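Local atomic coordinates of DUF4442 domain-containing protein (Pseudomonas aeruginosa, PDB entry 1SH8), a protein that is of unknown function but belongs to the HotDog-fold superfamily and is probably a thioesterase. Residues G119-L127 with E139-S148; V30-L38 with L63-S72. All coordinates share one frame; numbering follows the deposited sequence.

Contact 1. Residues G119-L127 with E139-S148; sequences GKAEYSLEL and ESAALYQLRS
Tyr-123 and Tyr-144 are paired across the strands, a hydrogen-bonded pair at the middle of an antiparallel beta hairpin, strands 120-130 and 136-148 of a HotDog-fold sheet. The packed face of the hairpin also carries Ala-121, Leu-125, Leu-127, Ala-142 and Leu-146, and is covered by helices 64-72 and 105-118. Here the Tyr-123 ring swings across to its neighbour, with CG between the backbone N and the carbonyl carbon (chi1 60°). Its face receives Tyr-144 CB in a CH-pi contact, 3.7 Å from the ring centroid. The two ring planes are nearly parallel, 19° apart, but with little of one ring over the other. Leu-125 CD1 packs 3.8 Å from Tyr-144 CE2, the two side chains meeting at about a right angle. Both phenol hydroxyls hydrogen-bond to backbone carbonyls, Tyr-123 OH to Gly-65 O and Tyr-144 OH to Glu-62 O, so each ring is held by a polar tip as well as by packing.

The other face, bearing Lys-120, Glu-122, Ser-124 and Glu-126, is looser and wetter. Glu-122 lies against the methyls of Leu-143, while a water joins its OE2 to Gln-145 NE2, weakly on the amide side. The aliphatic part of Lys-120 runs beside Arg-147 and points the same way, its CD at the guanidinium edge 3.5 Å from NH1. Gln-145 OE1 accepts a 2.6 Å hydrogen bond from Arg-147 NH1 and probably eases the closeness of the two positive groups. Water also reaches the packed face: toward the turn, one donates to Leu-125 O and lies 2.6 Å from Ser-140 OG.

Contact 2. Residues V30-L38 with L63-S72; sequences VLEPGYVRL and LPGGALFLTS
With OG1 set between its backbone N and carbonyl carbon (chi1 69°), Thr-71 turns its hydroxyl to Glu-32 O and leaves CG2 facing Leu-31 CB. Ser-72 OG lies instead beside its own backbone N (chi1 -44°), where it meets Gly-34 N. These groups join the last turn of helix 64-72 to the type II beta turn Glu-32 to Tyr-35, part of the helix-on-sheet packing of the HotDog fold. The Thr-71 OG1 bond to Glu-32 O is 2.8 Å long and comes from well above the carbonyl plane. Tyr-35 N, closing the turn, reaches the same oxygen from the opposite face, so two donors grip Glu-32 O. Ser-72 OG acts both ways: it accepts from Gly-34 N at 2.9 Å, with a nearly straight N-H (165°), and donates to Leu-68 O one helical turn back. Through Ser-72 the turn is tied to the helix backbone.

Away from this polar end, toward Leu-63, the contact is apolar and buried. Val-36 points toward the helix, its CG1 methyl 3.9 Å from both Ala-67 CB and Leu-68 CD2, while Leu-31 CD2 approaches the same alanine methyl. Leu-68 continues past Val-36 until its CD2 touches the backbone of Gly-34 and Tyr-35. Leu-38 CD1 touches both Leu-63 CB and Pro-64 CG; Leu-63 also packs on Tyr-53 of the second subunit. Thr-71 O has no hydrogen-bonding partner in the model; the Pro-33 ring covers it, with CG at 3.3 Å, and Pro-33 CA makes a CA-H...O contact of 3.2 Å to Thr-71 O.

From the N terminus, helices 7-16 and 19-24 lead into strands 27-32 and 35-40. Contact 2 closes when the chain, after helix 54-62, returns in helix 64-72 against their connecting turn, a loop of 24 residues between its segments. The chain then runs through strands 78-89 and 97-102 and helix 105-118 before contact 1 closes a much shorter loop of 11 residues within one hairpin. The two follow in series, neither nested nor crossed, with centres about 13 Å apart. Helix 64-72 is common ground: its side chains reach strands 97-102 and 120-130, as a HotDog sheet wraps its helix, and Leu-146 CD1 of contact 1 packs 3.6 Å from Phe-69 CD1 of segment 63-72.

Contact 1. Residues G119-L127 with E139-S148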
loop_
_atom_site.group_PDB
_atom_site.type_symbol
_atom_site.label_atom_id
_atom_site.label_comp_id
_atom_site.label_asym_id
_atom_site.label_seq_id
_atom_site.Cartn_x
_atom_site.Cartn_y
_atom_site.Cartn_z
ATOM N N GLY A 119 4.065 -27.182 0.704
ATOM C CA GLY A 119 3.183 -26.335 1.484
ATOM C C GLY A 119 3.220 -24.863 1.114
ATOM O O GLY A 119 2.312 -24.113 1.472
ATOM N N LYS A 120 4.267 -24.442 0.408
ATOM C CA LYS A 120 4.389 -23.048 -0.007
ATOM C C LYS A 120 5.353 -22.903 -1.180
ATOM O O LYS A 120 6.253 -23.734 -1.375
ATOM C CB LYS A 120 4.874 -22.178 1.155
ATOM C CG LYS A 120 6.301 -22.460 1.591
ATOM C CD LYS A 120 6.715 -21.534 2.727
ATOM C CE LYS A 120 8.148 -21.797 3.167
ATOM N NZ LYS A 120 8.574 -20.846 4.234
ATOM N N ALA A 121 5.152 -21.842 -1.958
ATOM C CA ALA A 121 5.978 -21.545 -3.125
ATOM C C ALA A 121 5.914 -20.043 -3.356
ATOM O O ALA A 121 4.846 -19.445 -3.242
ATOM C CB ALA A 121 5.449 -22.280 -4.341
ATOM N N GLU A 122 7.048 -19.434 -3.684
ATOM C CA GLU A 122 7.085 -17.990 -3.908
ATOM C C GLU A 122 7.049 -17.606 -5.379
ATOM O O GLU A 122 7.587 -18.305 -6.232
ATOM C CB GLU A 122 8.369 -17.370 -3.347
ATOM C CG GLU A 122 8.718 -17.644 -1.902
ATOM C CD GLU A 122 10.052 -17.002 -1.529
ATOM O OE1 GLU A 122 10.946 -16.932 -2.410
ATOM O OE2 GLU A 122 10.214 -16.577 -0.365
ATOM N N TYR A 123 6.411 -16.478 -5.667
ATOM C CA TYR A 123 6.397 -15.943 -7.020
ATOM C C TYR A 123 6.491 -14.425 -6.885
ATOM O O TYR A 123 5.961 -13.835 -5.938
ATOM C CB TYR A 123 5.152 -16.381 -7.820
ATOM C CG TYR A 123 3.795 -15.981 -7.275
ATOM C CD1 TYR A 123 3.116 -14.864 -7.775
ATOM C CD2 TYR A 123 3.161 -16.755 -6.304
ATOM C CE1 TYR A 123 1.831 -14.536 -7.320
ATOM C CE2 TYR A 123 1.881 -16.436 -5.841
ATOM C CZ TYR A 123 1.223 -15.329 -6.354
ATOM O OH TYR A 123 -0.043 -15.033 -5.894
ATOM N N SER A 124 7.213 -13.794 -7.802
ATOM C CA SER A 124 7.370 -12.348 -7.757
ATOM C C SER A 124 6.772 -11.695 -8.995
ATOM O O SER A 124 6.605 -12.341 -10.035
ATOM C CB SER A 124 8.851 -11.982 -7.647
ATOM O OG SER A 124 9.584 -12.511 -8.738
ATOM N N LEU A 125 6.433 -10.416 -8.866
ATOM C CA LEU A 125 5.875 -9.653 -9.974
ATOM C C LEU A 125 6.556 -8.287 -9.982
ATOM O O LEU A 125 6.726 -7.665 -8.929
ATOM C CB LEU A 125 4.358 -9.468 -9.807
ATOM C CG LEU A 125 3.464 -10.718 -9.761
ATOM C CD1 LEU A 125 2.024 -10.313 -9.446
ATOM C CD2 LEU A 125 3.526 -11.453 -11.089
ATOM N N GLU A 126 6.966 -7.849 -11.168
ATOM C CA GLU A 126 7.602 -6.542 -11.361
ATOM C C GLU A 126 6.710 -5.865 -12.388
ATOM O O GLU A 126 6.770 -6.176 -13.580
ATOM C CB GLU A 126 9.028 -6.711 -11.886
ATOM C CG GLU A 126 9.946 -7.381 -10.875
ATOM C CD GLU A 126 11.324 -7.642 -11.432
ATOM O OE1 GLU A 126 12.129 -6.693 -11.520
ATOM O OE2 GLU A 126 11.592 -8.805 -11.789
ATOM N N LEU A 127 5.887 -4.937 -11.911
ATOM C CA LEU A 127 4.895 -4.281 -12.746
ATOM C C LEU A 127 5.029 -2.783 -12.943
ATOM O O LEU A 127 5.695 -2.094 -12.173
ATOM C CB LEU A 127 3.509 -4.550 -12.155
ATOM C CG LEU A 127 3.249 -5.953 -11.592
ATOM C CD1 LEU A 127 1.857 -6.002 -10.977
ATOM C CD2 LEU A 127 3.391 -6.991 -12.695
ATOM N N GLU A 139 6.090 2.086 -10.504
ATOM C CA GLU A 139 6.592 0.754 -10.807
ATOM C C GLU A 139 6.764 -0.005 -9.501
ATOM O O GLU A 139 7.281 0.539 -8.524
ATOM C CB GLU A 139 7.922 0.860 -11.561
ATOM C CG GLU A 139 7.768 1.522 -12.922
ATOM C CD GLU A 139 9.068 1.605 -13.697
ATOM O OE1 GLU A 139 9.925 2.447 -13.346
ATOM O OE2 GLU A 139 9.232 0.823 -14.661
ATOM N N SER A 140 6.327 -1.261 -9.483
ATOM C CA SER A 140 6.415 -2.076 -8.275
ATOM C C SER A 140 7.163 -3.393 -8.462
ATOM O O SER A 140 7.301 -3.901 -9.574
ATOM C CB SER A 140 5.005 -2.394 -7.757
ATOM O OG SER A 140 4.295 -3.201 -8.687
ATOM N N ALA A 141 7.639 -3.932 -7.348
ATOM C CA ALA A 141 8.331 -5.216 -7.314
ATOM C C ALA A 141 7.792 -5.868 -6.044
ATOM O O ALA A 141 7.883 -5.283 -4.960
ATOM C CB ALA A 141 9.847 -5.016 -7.220
ATOM N N ALA A 142 7.219 -7.061 -6.169
ATOM C CA ALA A 142 6.640 -7.724 -5.005
ATOM C C ALA A 142 6.885 -9.223 -4.941
ATOM O O ALA A 142 7.004 -9.890 -5.970
ATOM C CB ALA A 142 5.149 -7.462 -4.972
ATOM N N LEU A 143 6.944 -9.738 -3.715
ATOM C CA LEU A 143 7.151 -11.161 -3.471
ATOM C C LEU A 143 5.903 -11.714 -2.804
ATOM O O LEU A 143 5.470 -11.211 -1.765
ATOM C CB LEU A 143 8.354 -11.388 -2.549
ATOM C CG LEU A 143 8.692 -12.843 -2.195
ATOM C CD1 LEU A 143 9.099 -13.617 -3.448
ATOM C CD2 LEU A 143 9.816 -12.867 -1.175
ATOM N N TYR A 144 5.333 -12.747 -3.414
ATOM C CA TYR A 144 4.135 -13.404 -2.907
ATOM C C TYR A 144 4.460 -14.845 -2.587
ATOM O O TYR A 144 5.442 -15.405 -3.073
ATOM C CB TYR A 144 3.027 -13.406 -3.964
ATOM C CG TYR A 144 2.551 -12.040 -4.360
ATOM C CD1 TYR A 144 1.507 -11.416 -3.669
ATOM C CD2 TYR A 144 3.161 -11.348 -5.410
ATOM C CE1 TYR A 144 1.082 -10.128 -4.018
ATOM C CE2 TYR A 144 2.746 -10.062 -5.765
ATOM C CZ TYR A 144 1.708 -9.462 -5.061
ATOM O OH TYR A 144 1.312 -8.187 -5.392
ATOM N N GLN A 145 3.605 -15.448 -1.779
ATOM C CA GLN A 145 3.768 -16.838 -1.427
ATOM C C GLN A 145 2.425 -17.514 -1.680
ATOM O O GLN A 145 1.379 -16.972 -1.317
ATOM C CB GLN A 145 4.139 -16.954 0.049
ATOM C CG GLN A 145 5.154 -18.024 0.357
ATOM C CD GLN A 145 5.518 -18.044 1.823
ATOM O OE1 GLN A 145 4.696 -18.384 2.668
ATOM N NE2 GLN A 145 6.750 -17.665 2.134
ATOM N N LEU A 146 2.455 -18.664 -2.347
ATOM C CA LEU A 146 1.247 -19.452 -2.591
ATOM C C LEU A 146 1.341 -20.497 -1.476
ATOM O O LEU A 146 2.324 -21.236 -1.399
ATOM C CB LEU A 146 1.301 -20.139 -3.962
ATOM C CG LEU A 146 0.087 -20.992 -4.342
ATOM C CD1 LEU A 146 -1.150 -20.103 -4.482
ATOM C CD2 LEU A 146 0.364 -21.727 -5.648
ATOM N N ARG A 147 0.338 -20.551 -0.606
ATOM C CA ARG A 147 0.383 -21.487 0.510
ATOM C C ARG A 147 -0.808 -22.416 0.561
ATOM O O ARG A 147 -1.914 -22.043 0.183
ATOM C CB ARG A 147 0.452 -20.719 1.834
ATOM C CG ARG A 147 1.627 -19.755 1.944
ATOM C CD ARG A 147 1.575 -18.988 3.254
ATOM N NE ARG A 147 1.619 -19.870 4.419
ATOM C CZ ARG A 147 2.716 -20.473 4.873
ATOM N NH1 ARG A 147 3.883 -20.295 4.267
ATOM N NH2 ARG A 147 2.647 -21.256 5.941
ATOM N N SER A 148 -0.583 -23.634 1.035
ATOM C CA SER A 148 -1.680 -24.574 1.168
ATOM C C SER A 148 -2.238 -24.380 2.572
ATOM O O SER A 148 -1.530 -23.939 3.479
ATOM C CB SER A 148 -1.194 -26.015 0.984
ATOM O OG SER A 148 -0.228 -26.356 1.958
HETATM O O HOH W 1 5.889 -21.098 6.425
HETATM O O HOH W 2 8.875 -15.485 1.670
HETATM O O HOH W 3 4.754 -5.734 -8.163
#

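Contact 2. Residues V30-L38 with L63-S72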
loop_
_atom_site.group_PDB
_atom_site.type_symbol
_atom_site.label_atom_id
_atom_site.label_comp_id
_atom_site.label_asym_id
_atom_site.label_seq_id
_atom_site.Cartn_x
_atom_site.Cartn_y
_atom_site.Cartn_z
ATOM N N VAL A 30 -9.416 -7.726 -17.600
ATOM C CA VAL A 30 -9.183 -9.079 -18.099
ATOM C C VAL A 30 -8.707 -9.974 -16.956
ATOM O O VAL A 30 -7.850 -9.581 -16.164
ATOM C CB VAL A 30 -8.114 -9.116 -19.220
ATOM C CG1 VAL A 30 -7.800 -10.561 -19.594
ATOM C CG2 VAL A 30 -8.613 -8.360 -20.446
ATOM N N LEU A 31 -9.286 -11.168 -16.870
ATOM C CA LEU A 31 -8.921 -12.150 -15.849
ATOM C C LEU A 31 -8.906 -13.528 -16.499
ATOM O O LEU A 31 -9.957 -14.096 -16.792
ATOM C CB LEU A 31 -9.931 -12.140 -14.695
ATOM C CG LEU A 31 -9.956 -10.885 -13.824
ATOM C CD1 LEU A 31 -11.112 -10.973 -12.844
ATOM C CD2 LEU A 31 -8.629 -10.744 -13.082
ATOM N N GLU A 32 -7.712 -14.057 -16.732
ATOM C CA GLU A 32 -7.570 -15.367 -17.353
ATOM C C GLU A 32 -6.385 -16.075 -16.712
ATOM O O GLU A 32 -5.545 -15.440 -16.061
ATOM C CB GLU A 32 -7.315 -15.210 -18.858
ATOM C CG GLU A 32 -8.256 -14.229 -19.543
ATOM C CD GLU A 32 -7.969 -14.057 -21.026
ATOM O OE1 GLU A 32 -6.782 -13.976 -21.409
ATOM O OE2 GLU A 32 -8.941 -13.988 -21.804
ATOM N N PRO A 33 -6.303 -17.405 -16.868
ATOM C CA PRO A 33 -5.170 -18.110 -16.270
ATOM C C PRO A 33 -3.875 -17.481 -16.784
ATOM O O PRO A 33 -3.704 -17.319 -17.992
ATOM C CB PRO A 33 -5.352 -19.538 -16.777
ATOM C CG PRO A 33 -6.849 -19.668 -16.860
ATOM C CD PRO A 33 -7.255 -18.348 -17.486
ATOM N N GLY A 34 -2.986 -17.099 -15.871
ATOM C CA GLY A 34 -1.719 -16.510 -16.269
ATOM C C GLY A 34 -1.705 -15.062 -16.743
ATOM O O GLY A 34 -0.643 -14.551 -17.078
ATOM N N TYR A 35 -2.855 -14.395 -16.788
ATOM C CA TYR A 35 -2.889 -13.003 -17.229
ATOM C C TYR A 35 -4.057 -12.207 -16.662
ATOM O O TYR A 35 -5.208 -12.630 -16.743
ATOM C CB TYR A 35 -2.939 -12.913 -18.760
ATOM C CG TYR A 35 -3.034 -11.485 -19.260
ATOM C CD1 TYR A 35 -1.932 -10.625 -19.195
ATOM C CD2 TYR A 35 -4.241 -10.976 -19.743
ATOM C CE1 TYR A 35 -2.031 -9.285 -19.596
ATOM C CE2 TYR A 35 -4.354 -9.639 -20.143
ATOM C CZ TYR A 35 -3.247 -8.801 -20.067
ATOM O OH TYR A 35 -3.359 -7.489 -20.467
ATOM N N VAL A 36 -3.750 -11.041 -16.098
ATOM C CA VAL A 36 -4.777 -10.170 -15.541
ATOM C C VAL A 36 -4.463 -8.718 -15.881
ATOM O O VAL A 36 -3.296 -8.348 -16.061
ATOM C CB VAL A 36 -4.881 -10.291 -13.985
ATOM C CG1 VAL A 36 -5.124 -11.742 -13.585
ATOM C CG2 VAL A 36 -3.616 -9.750 -13.318
ATOM N N ARG A 37 -5.511 -7.912 -15.990
ATOM C CA ARG A 37 -5.371 -6.482 -16.249
ATOM C C ARG A 37 -6.426 -5.789 -15.401
ATOM O O ARG A 37 -7.618 -6.077 -15.526
ATOM C CB ARG A 37 -5.582 -6.139 -17.731
ATOM C CG ARG A 37 -5.379 -4.651 -18.012
ATOM C CD ARG A 37 -5.277 -4.341 -19.498
ATOM N NE ARG A 37 -6.547 -4.445 -20.213
ATOM C CZ ARG A 37 -6.858 -5.409 -21.076
ATOM N NH1 ARG A 37 -5.997 -6.384 -21.341
ATOM N NH2 ARG A 37 -8.023 -5.371 -21.710
ATOM N N LEU A 38 -5.979 -4.886 -14.534
ATOM C CA LEU A 38 -6.875 -4.165 -13.637
ATOM C C LEU A 38 -6.817 -2.664 -13.883
ATOM O O LEU A 38 -5.837 -2.149 -14.429
ATOM C CB LEU A 38 -6.489 -4.444 -12.179
ATOM C CG LEU A 38 -6.175 -5.893 -11.782
ATOM C CD1 LEU A 38 -5.709 -5.910 -10.328
ATOM C CD2 LEU A 38 -7.399 -6.782 -11.972
ATOM N N LEU A 63 -2.741 -5.932 -5.915
ATOM C CA LEU A 63 -3.803 -6.892 -6.205
ATOM C C LEU A 63 -3.532 -7.937 -7.291
ATOM O O LEU A 63 -4.082 -9.038 -7.230
ATOM C CB LEU A 63 -5.111 -6.151 -6.505
ATOM C CG LEU A 63 -6.359 -6.970 -6.169
ATOM C CD1 LEU A 63 -6.424 -7.193 -4.667
ATOM C CD2 LEU A 63 -7.602 -6.235 -6.643
ATOM N N PRO A 64 -2.699 -7.615 -8.302
ATOM C CA PRO A 64 -2.446 -8.632 -9.331
ATOM C C PRO A 64 -1.961 -9.965 -8.761
ATOM O O PRO A 64 -2.181 -11.016 -9.359
ATOM C CB PRO A 64 -1.407 -7.961 -10.224
ATOM C CG PRO A 64 -1.861 -6.530 -10.202
ATOM C CD PRO A 64 -2.158 -6.307 -8.719
ATOM N N GLY A 65 -1.296 -9.925 -7.608
ATOM C CA GLY A 65 -0.823 -11.156 -6.992
ATOM C C GLY A 65 -1.998 -12.045 -6.629
ATOM O O GLY A 65 -1.971 -13.255 -6.849
ATOM N N GLY A 66 -3.037 -11.436 -6.067
ATOM C CA GLY A 66 -4.223 -12.187 -5.705
ATOM C C GLY A 66 -5.088 -12.510 -6.915
ATOM O O GLY A 66 -5.688 -13.584 -6.981
ATOM N N ALA A 67 -5.167 -11.592 -7.875
ATOM C CA ALA A 67 -5.977 -11.826 -9.071
ATOM C C ALA A 67 -5.420 -12.999 -9.882
ATOM O O ALA A 67 -6.179 -13.852 -10.340
ATOM C CB ALA A 67 -6.043 -10.560 -9.934
ATOM N N LEU A 68 -4.099 -13.041 -10.067
ATOM C CA LEU A 68 -3.471 -14.144 -10.804
ATOM C C LEU A 68 -3.717 -15.463 -10.061
ATOM O O LEU A 68 -3.908 -16.510 -10.675
ATOM C CB LEU A 68 -1.965 -13.905 -10.961
ATOM C CG LEU A 68 -1.564 -12.985 -12.116
ATOM C CD1 LEU A 68 -0.106 -12.555 -11.963
ATOM C CD2 LEU A 68 -1.779 -13.715 -13.440
ATOM N N PHE A 69 -3.709 -15.404 -8.733
ATOM C CA PHE A 69 -3.975 -16.584 -7.911
ATOM C C PHE A 69 -5.393 -17.097 -8.212
ATOM O O PHE A 69 -5.607 -18.294 -8.404
ATOM C CB PHE A 69 -3.852 -16.218 -6.424
ATOM C CG PHE A 69 -4.681 -17.083 -5.508
ATOM C CD1 PHE A 69 -4.255 -18.360 -5.149
ATOM C CD2 PHE A 69 -5.899 -16.622 -5.020
ATOM C CE1 PHE A 69 -5.033 -19.162 -4.314
ATOM C CE2 PHE A 69 -6.683 -17.419 -4.185
ATOM C CZ PHE A 69 -6.248 -18.691 -3.832
ATOM N N LEU A 70 -6.355 -16.180 -8.246
ATOM C CA LEU A 70 -7.745 -16.538 -8.525
ATOM C C LEU A 70 -7.950 -17.121 -9.924
ATOM O O LEU A 70 -8.797 -17.995 -10.119
ATOM C CB LEU A 70 -8.656 -15.318 -8.360
ATOM C CG LEU A 70 -8.945 -14.854 -6.931
ATOM C CD1 LEU A 70 -9.691 -13.532 -6.967
ATOM C CD2 LEU A 70 -9.764 -15.913 -6.197
ATOM N N THR A 71 -7.188 -16.644 -10.902
ATOM C CA THR A 71 -7.356 -17.151 -12.260
ATOM C C THR A 71 -6.448 -18.319 -12.618
ATOM O O THR A 71 -6.701 -19.020 -13.601
ATOM C CB THR A 71 -7.093 -16.057 -13.318
ATOM O OG1 THR A 71 -5.697 -15.719 -13.324
ATOM C CG2 THR A 71 -7.928 -14.820 -13.036
ATOM N N SER A 72 -5.412 -18.550 -11.818
ATOM C CA SER A 72 -4.443 -19.584 -12.157
ATOM C C SER A 72 -4.306 -20.802 -11.253
ATOM O O SER A 72 -3.800 -21.837 -11.693
ATOM C CB SER A 72 -3.068 -18.931 -12.313
ATOM O OG SER A 72 -3.167 -17.736 -13.065
#